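PDB 4QTN: nicotinamide riboside transporter PnuC from Neisseria mucosa ATCC 25996, which probably carries nicotinamide riboside, a form of vitamin B3 and precursor of NAD, across the bacterial inner membrane as a homotrimer. Local coordinates for residues A5-K8 against R9-G13; Y225-W228 against T229-V232. All blocks are in the same frame, centred on the assembly; numbering follows the deposited sequence.

Contact 1 of 2, residues A5-K8 against R9-G13; sequences AWWK and RELFG. With BOG (octyl beta-D-glucopyranoside), chain J.
Ala5 and Arg9 are joined by one of the i to i+4 backbone hydrogen bonds of the short N-terminal helix 4-12, Arg9 N donating to Ala5 O. The arginine side chain leads off the helix, where its NH2 is held by the carbonyl of Ala116. Trp6 accepts the next backbone bond from Glu10 N, and the two side chains run alongside each other in the same direction. CG of Trp6 stands anti to the backbone N (chi1 -174°), which brings the benzo part of the indole beside the carboxylate, with CZ2 3.4 Å from Glu10 OE1. The two planes are inclined by 23°, and Glu10 CB lies over one indole face, toward its rim. The other carboxylate oxygen, OE2, takes the amide N-H of Ser63, so the buried acid also ties the helix to the loop ahead of helix 64-80. Trp7 follows with its indole beneath the edge of Trp6, whose CZ3 stands 3.7 Å above the Trp7 plane, over its centre. Farther round, Trp7 CE3 meets Leu11 CG at 4.2 Å, and both side chains reach helix 64-80, at Leu66 and Phe67 respectively. Lys8 O accepts the N-H of Phe12. The same oxygen lies at the edge of the Phe12 ring, in its plane, 3.6 Å from CD2. The lysine chain, bent at its second torsion, crosses Phe12 at roughly a right angle, Lys8 NZ lying 4.2 Å from Phe12 CB. Helical geometry is lost at Gly13, and O2 of the octyl glucoside donates a hydrogen bond to Phe12 O at 2.5 Å.

Contact 2 of 2, residues Y225-W228 against T229-V232; sequences YINW and TKLV
Trp228 and Leu231 meet as a CH-pi pair one turn apart near the cytoplasmic end of helix 208-234. The methyl CD2 of Leu231 stands over the five-membered ring of Trp228, 3.7 Å from its centroid and 13° off the normal. The ring atom nearest to Leu231 CD2 is CD1 of Trp228, at 3.6 Å. The same methyl also touches the amide of Asn227, 4.1 Å from its ND2. The indole itself is fixed by NE1, which donates to the carbonyl of Val57, and by an edge-to-face stack with Trp182. Asn227 ND2 is likewise engaged by Gly58 O. Thr229 turns its hydroxyl back along the helix: with OG1 beside its own backbone N (chi1 -67°), it donates to Tyr225 O at 3.1 Å. Thr229 N donates to that same carbonyl at 3.0 Å, and the two donors come from opposite faces of its plane. OG1 also lies at the edge of the Tyr225 ring. A threonine hydroxyl returned to the i-4 carbonyl, its polarity satisfied within the helix, is a familiar feature of membrane-spanning helices, here at the cytoplasmic end of helix 208-234, just past its transmembrane span.

In the fold
Contacts 1 and 2 fall near opposite ends of the chain, on helix 4-12 and on the last helix, 208-234; their centres are 22 Å apart and their nearest atoms about 10 Å, so they do not touch. Both pack about the junction of helices 41-59 and 64-80: residues 5-13 engage Lys61, Ile62 and Ser63 of the connecting loop, whereas Trp228 and Asn227 donate to the carbonyls of Val57 and Gly58 in the last turn of helix 41-59. Contact 2 is closer to the substrate, the Trp228 side chain being about 8 Å from bound nicotinamide riboside and adjoining the pocket residues Val57 and Trp182. In contact 1, the Glu10 side chain remains about 13 Å from the ligand.

Contact 1 of 2, residues A5-K8 against R9-G13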
loop_
_atom_site.group_PDB
_atom_site.type_symbol
_atom_site.label_atom_id
_atom_site.label_comp_id
_atom_site.label_asym_id
_atom_site.label_seq_id
_atom_site.Cartn_x
_atom_site.Cartn_y
_atom_site.Cartn_z
ATOM N N ALA C 5 18.981 -30.834 15.725
ATOM C CA ALA C 5 17.845 -31.433 15.042
ATOM C C ALA C 5 16.644 -30.531 15.202
ATOM O O ALA C 5 15.887 -30.322 14.260
ATOM C CB ALA C 5 17.551 -32.815 15.596
ATOM N N TRP C 6 16.496 -29.967 16.400
ATOM C CA TRP C 6 15.445 -29.004 16.656
ATOM C C TRP C 6 15.653 -27.750 15.851
ATOM O O TRP C 6 14.725 -27.254 15.217
ATOM C CB TRP C 6 15.358 -28.643 18.136
ATOM C CG TRP C 6 14.179 -27.759 18.422
ATOM C CD1 TRP C 6 12.877 -28.152 18.558
ATOM C CD2 TRP C 6 14.177 -26.324 18.538
ATOM N NE1 TRP C 6 12.069 -27.060 18.783
ATOM C CE2 TRP C 6 12.839 -25.927 18.776
ATOM C CE3 TRP C 6 15.175 -25.341 18.486
ATOM C CZ2 TRP C 6 12.475 -24.591 18.955
ATOM C CZ3 TRP C 6 14.808 -24.007 18.663
ATOM C CH2 TRP C 6 13.469 -23.651 18.904
ATOM N N TRP C 7 16.867 -27.221 15.888
ATOM C CA TRP C 7 17.153 -25.992 15.188
ATOM C C TRP C 7 16.891 -26.164 13.712
ATOM O O TRP C 7 16.519 -25.223 13.036
ATOM C CB TRP C 7 18.588 -25.549 15.430
ATOM C CG TRP C 7 18.718 -24.587 16.568
ATOM C CD1 TRP C 7 19.491 -24.734 17.691
ATOM C CD2 TRP C 7 18.045 -23.329 16.707
ATOM N NE1 TRP C 7 19.349 -23.639 18.512
ATOM C CE2 TRP C 7 18.467 -22.761 17.934
ATOM C CE3 TRP C 7 17.137 -22.617 15.906
ATOM C CZ2 TRP C 7 18.001 -21.522 18.385
ATOM C CZ3 TRP C 7 16.675 -21.381 16.359
ATOM C CH2 TRP C 7 17.108 -20.850 17.588
ATOM N N LYS C 8 17.045 -27.394 13.228
ATOM C CA LYS C 8 16.829 -27.701 11.815
ATOM C C LYS C 8 15.346 -27.566 11.470
ATOM O O LYS C 8 14.996 -27.034 10.431
ATOM C CB LYS C 8 17.354 -29.114 11.471
ATOM C CG LYS C 8 17.625 -29.363 9.982
ATOM C CD LYS C 8 16.384 -29.897 9.247
ATOM C CE LYS C 8 16.538 -29.822 7.721
ATOM N NZ LYS C 8 15.246 -29.953 6.968
ATOM N N ARG C 9 14.489 -28.014 12.381
ATOM C CA ARG C 9 13.030 -27.908 12.225
ATOM C C ARG C 9 12.532 -26.461 12.216
ATOM O O ARG C 9 11.829 -26.023 11.280
ATOM C CB ARG C 9 12.336 -28.651 13.355
ATOM C CG ARG C 9 12.064 -30.097 13.067
ATOM C CD ARG C 9 11.229 -30.682 14.167
ATOM N NE ARG C 9 10.525 -31.846 13.698
ATOM C CZ ARG C 9 9.202 -31.939 13.606
ATOM N NH1 ARG C 9 8.413 -30.932 13.988
ATOM N NH2 ARG C 9 8.664 -33.059 13.155
ATOM N N GLU C 10 12.856 -25.737 13.282
ATOM C CA GLU C 10 12.446 -24.368 13.416
ATOM C C GLU C 10 12.815 -23.517 12.197
ATOM O O GLU C 10 11.993 -22.752 11.711
ATOM C CB GLU C 10 13.033 -23.764 14.656
ATOM C CG GLU C 10 12.363 -22.482 15.038
ATOM C CD GLU C 10 11.055 -22.700 15.772
ATOM O OE1 GLU C 10 10.719 -23.867 16.078
ATOM O OE2 GLU C 10 10.372 -21.697 16.063
ATOM N N LEU C 11 14.042 -23.671 11.700
ATOM C CA LEU C 11 14.566 -22.794 10.647
ATOM C C LEU C 11 14.093 -23.167 9.260
ATOM O O LEU C 11 13.977 -22.309 8.393
ATOM C CB LEU C 11 16.094 -22.784 10.651
ATOM C CG LEU C 11 16.892 -22.106 11.764
ATOM C CD1 LEU C 11 18.315 -21.954 11.268
ATOM C CD2 LEU C 11 16.314 -20.748 12.156
ATOM N N PHE C 12 13.881 -24.448 9.025
ATOM C CA PHE C 12 13.667 -24.917 7.666
ATOM C C PHE C 12 12.338 -25.649 7.495
ATOM O O PHE C 12 11.947 -25.986 6.374
ATOM C CB PHE C 12 14.851 -25.788 7.197
ATOM C CG PHE C 12 16.182 -25.052 7.178
ATOM C CD1 PHE C 12 16.528 -24.235 6.103
ATOM C CD2 PHE C 12 17.075 -25.166 8.242
ATOM C CE1 PHE C 12 17.736 -23.551 6.093
ATOM C CE2 PHE C 12 18.275 -24.473 8.240
ATOM C CZ PHE C 12 18.606 -23.671 7.163
ATOM N N GLY C 13 11.620 -25.836 8.605
ATOM C CA GLY C 13 10.443 -26.697 8.631
ATOM C C GLY C 13 9.164 -25.984 8.271
ATOM O O GLY C 13 8.838 -24.945 8.839
HETATM C C1 BOG J . 11.557 -25.954 2.399
HETATM O O1 BOG J . 11.782 -24.606 2.177
HETATM C C2 BOG J . 10.262 -26.131 3.181
HETATM O O2 BOG J . 10.344 -25.486 4.508
HETATM C C3 BOG J . 9.961 -27.573 3.382
HETATM O O3 BOG J . 8.723 -27.676 4.155
HETATM C C4 BOG J . 9.828 -28.319 2.094
HETATM O O4 BOG J . 9.764 -29.732 2.361
HETATM C C5 BOG J . 10.950 -28.039 1.067
HETATM O O5 BOG J . 11.505 -26.645 1.068
HETATM C C6 BOG J . 10.388 -28.304 -0.285
HETATM O O6 BOG J . 11.425 -28.659 -1.194
HETATM C "C1'" BOG J . 12.788 -24.003 3.033
HETATM C "C2'" BOG J . 12.532 -22.462 3.061
HETATM C "C3'" BOG J . 13.611 -21.766 3.854
HETATM C "C4'" BOG J . 13.412 -20.226 3.701
HETATM C "C5'" BOG J . 14.461 -19.452 4.556
HETATM C "C6'" BOG J . 14.251 -19.765 6.059
HETATM C "C7'" BOG J . 15.605 -20.090 6.738
HETATM C "C8'" BOG J . 16.185 -18.824 7.462
#

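Contact 2 of 2, residues Y225-W228 against T229-V232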
loop_
_atom_site.group_PDB
_atom_site.type_symbol
_atom_site.label_atom_id
_atom_site.label_comp_id
_atom_site.label_asym_id
_atom_site.label_seq_id
_atom_site.Cartn_x
_atom_site.Cartn_y
_atom_site.Cartn_z
ATOM N N TYR C 225 -1.599 -11.115 9.565
ATOM C CA TYR C 225 -3.032 -11.111 9.732
ATOM C C TYR C 225 -3.690 -12.290 9.004
ATOM O O TYR C 225 -4.409 -13.089 9.628
ATOM C CB TYR C 225 -3.612 -9.799 9.273
ATOM C CG TYR C 225 -4.891 -9.428 9.948
ATOM C CD1 TYR C 225 -5.881 -10.353 10.133
ATOM C CD2 TYR C 225 -5.137 -8.123 10.345
ATOM C CE1 TYR C 225 -7.089 -10.010 10.711
ATOM C CE2 TYR C 225 -6.355 -7.758 10.911
ATOM C CZ TYR C 225 -7.326 -8.714 11.094
ATOM O OH TYR C 225 -8.542 -8.392 11.674
ATOM N N ILE C 226 -3.400 -12.443 7.713
ATOM C CA ILE C 226 -3.913 -13.612 6.949
ATOM C C ILE C 226 -3.576 -14.982 7.589
ATOM O O ILE C 226 -4.481 -15.780 7.855
ATOM C CB ILE C 226 -3.463 -13.602 5.490
ATOM C CG1 ILE C 226 -4.289 -12.622 4.693
ATOM C CG2 ILE C 226 -3.656 -14.960 4.879
ATOM C CD1 ILE C 226 -3.467 -11.809 3.724
ATOM N N ASN C 227 -2.288 -15.227 7.860
ATOM C CA ASN C 227 -1.826 -16.525 8.366
ATOM C C ASN C 227 -2.286 -16.827 9.751
ATOM O O ASN C 227 -2.668 -17.965 10.047
ATOM C CB ASN C 227 -0.315 -16.610 8.351
ATOM C CG ASN C 227 0.183 -18.040 8.486
ATOM O OD1 ASN C 227 -0.032 -18.877 7.587
ATOM N ND2 ASN C 227 0.858 -18.336 9.602
ATOM N N TRP C 228 -2.171 -15.837 10.635
ATOM C CA TRP C 228 -2.738 -15.941 11.981
ATOM C C TRP C 228 -4.247 -16.210 11.999
ATOM O O TRP C 228 -4.735 -16.903 12.886
ATOM C CB TRP C 228 -2.376 -14.727 12.834
ATOM C CG TRP C 228 -1.149 -14.945 13.556
ATOM C CD1 TRP C 228 0.066 -15.207 13.020
ATOM C CD2 TRP C 228 -0.984 -14.987 14.974
ATOM N NE1 TRP C 228 0.998 -15.403 14.013
ATOM C CE2 TRP C 228 0.379 -15.271 15.225
ATOM C CE3 TRP C 228 -1.843 -14.792 16.058
ATOM C CZ2 TRP C 228 0.899 -15.369 16.520
ATOM C CZ3 TRP C 228 -1.323 -14.901 17.352
ATOM C CH2 TRP C 228 0.031 -15.187 17.566
ATOM N N THR C 229 -4.983 -15.713 11.010
ATOM C CA THR C 229 -6.354 -16.169 10.859
ATOM C C THR C 229 -6.431 -17.681 10.621
ATOM O O THR C 229 -7.134 -18.392 11.348
ATOM C CB THR C 229 -7.124 -15.403 9.789
ATOM O OG1 THR C 229 -7.298 -14.066 10.230
ATOM C CG2 THR C 229 -8.490 -16.007 9.599
ATOM N N LYS C 230 -5.698 -18.172 9.621
ATOM C CA LYS C 230 -5.644 -19.617 9.350
ATOM C C LYS C 230 -5.299 -20.389 10.638
ATOM O O LYS C 230 -5.809 -21.489 10.877
ATOM C CB LYS C 230 -4.648 -19.938 8.212
ATOM C CG LYS C 230 -5.155 -19.546 6.813
ATOM C CD LYS C 230 -4.022 -19.058 5.880
ATOM C CE LYS C 230 -3.445 -20.171 4.997
ATOM N NZ LYS C 230 -3.925 -20.117 3.580
ATOM N N LEU C 231 -4.495 -19.760 11.482
ATOM C CA LEU C 231 -3.974 -20.364 12.689
ATOM C C LEU C 231 -5.064 -20.422 13.755
ATOM O O LEU C 231 -5.251 -21.440 14.420
ATOM C CB LEU C 231 -2.831 -19.496 13.188
ATOM C CG LEU C 231 -1.449 -19.949 13.645
ATOM C CD1 LEU C 231 -0.928 -21.179 12.923
ATOM C CD2 LEU C 231 -0.524 -18.765 13.428
ATOM N N VAL C 232 -5.773 -19.312 13.929
ATOM C CA VAL C 232 -6.869 -19.245 14.894
ATOM C C VAL C 232 -7.931 -20.308 14.613
ATOM O O VAL C 232 -8.514 -20.842 15.533
ATOM C CB VAL C 232 -7.518 -17.828 14.939
ATOM C CG1 VAL C 232 -8.982 -17.906 15.336
ATOM C CG2 VAL C 232 -6.756 -16.922 15.896
#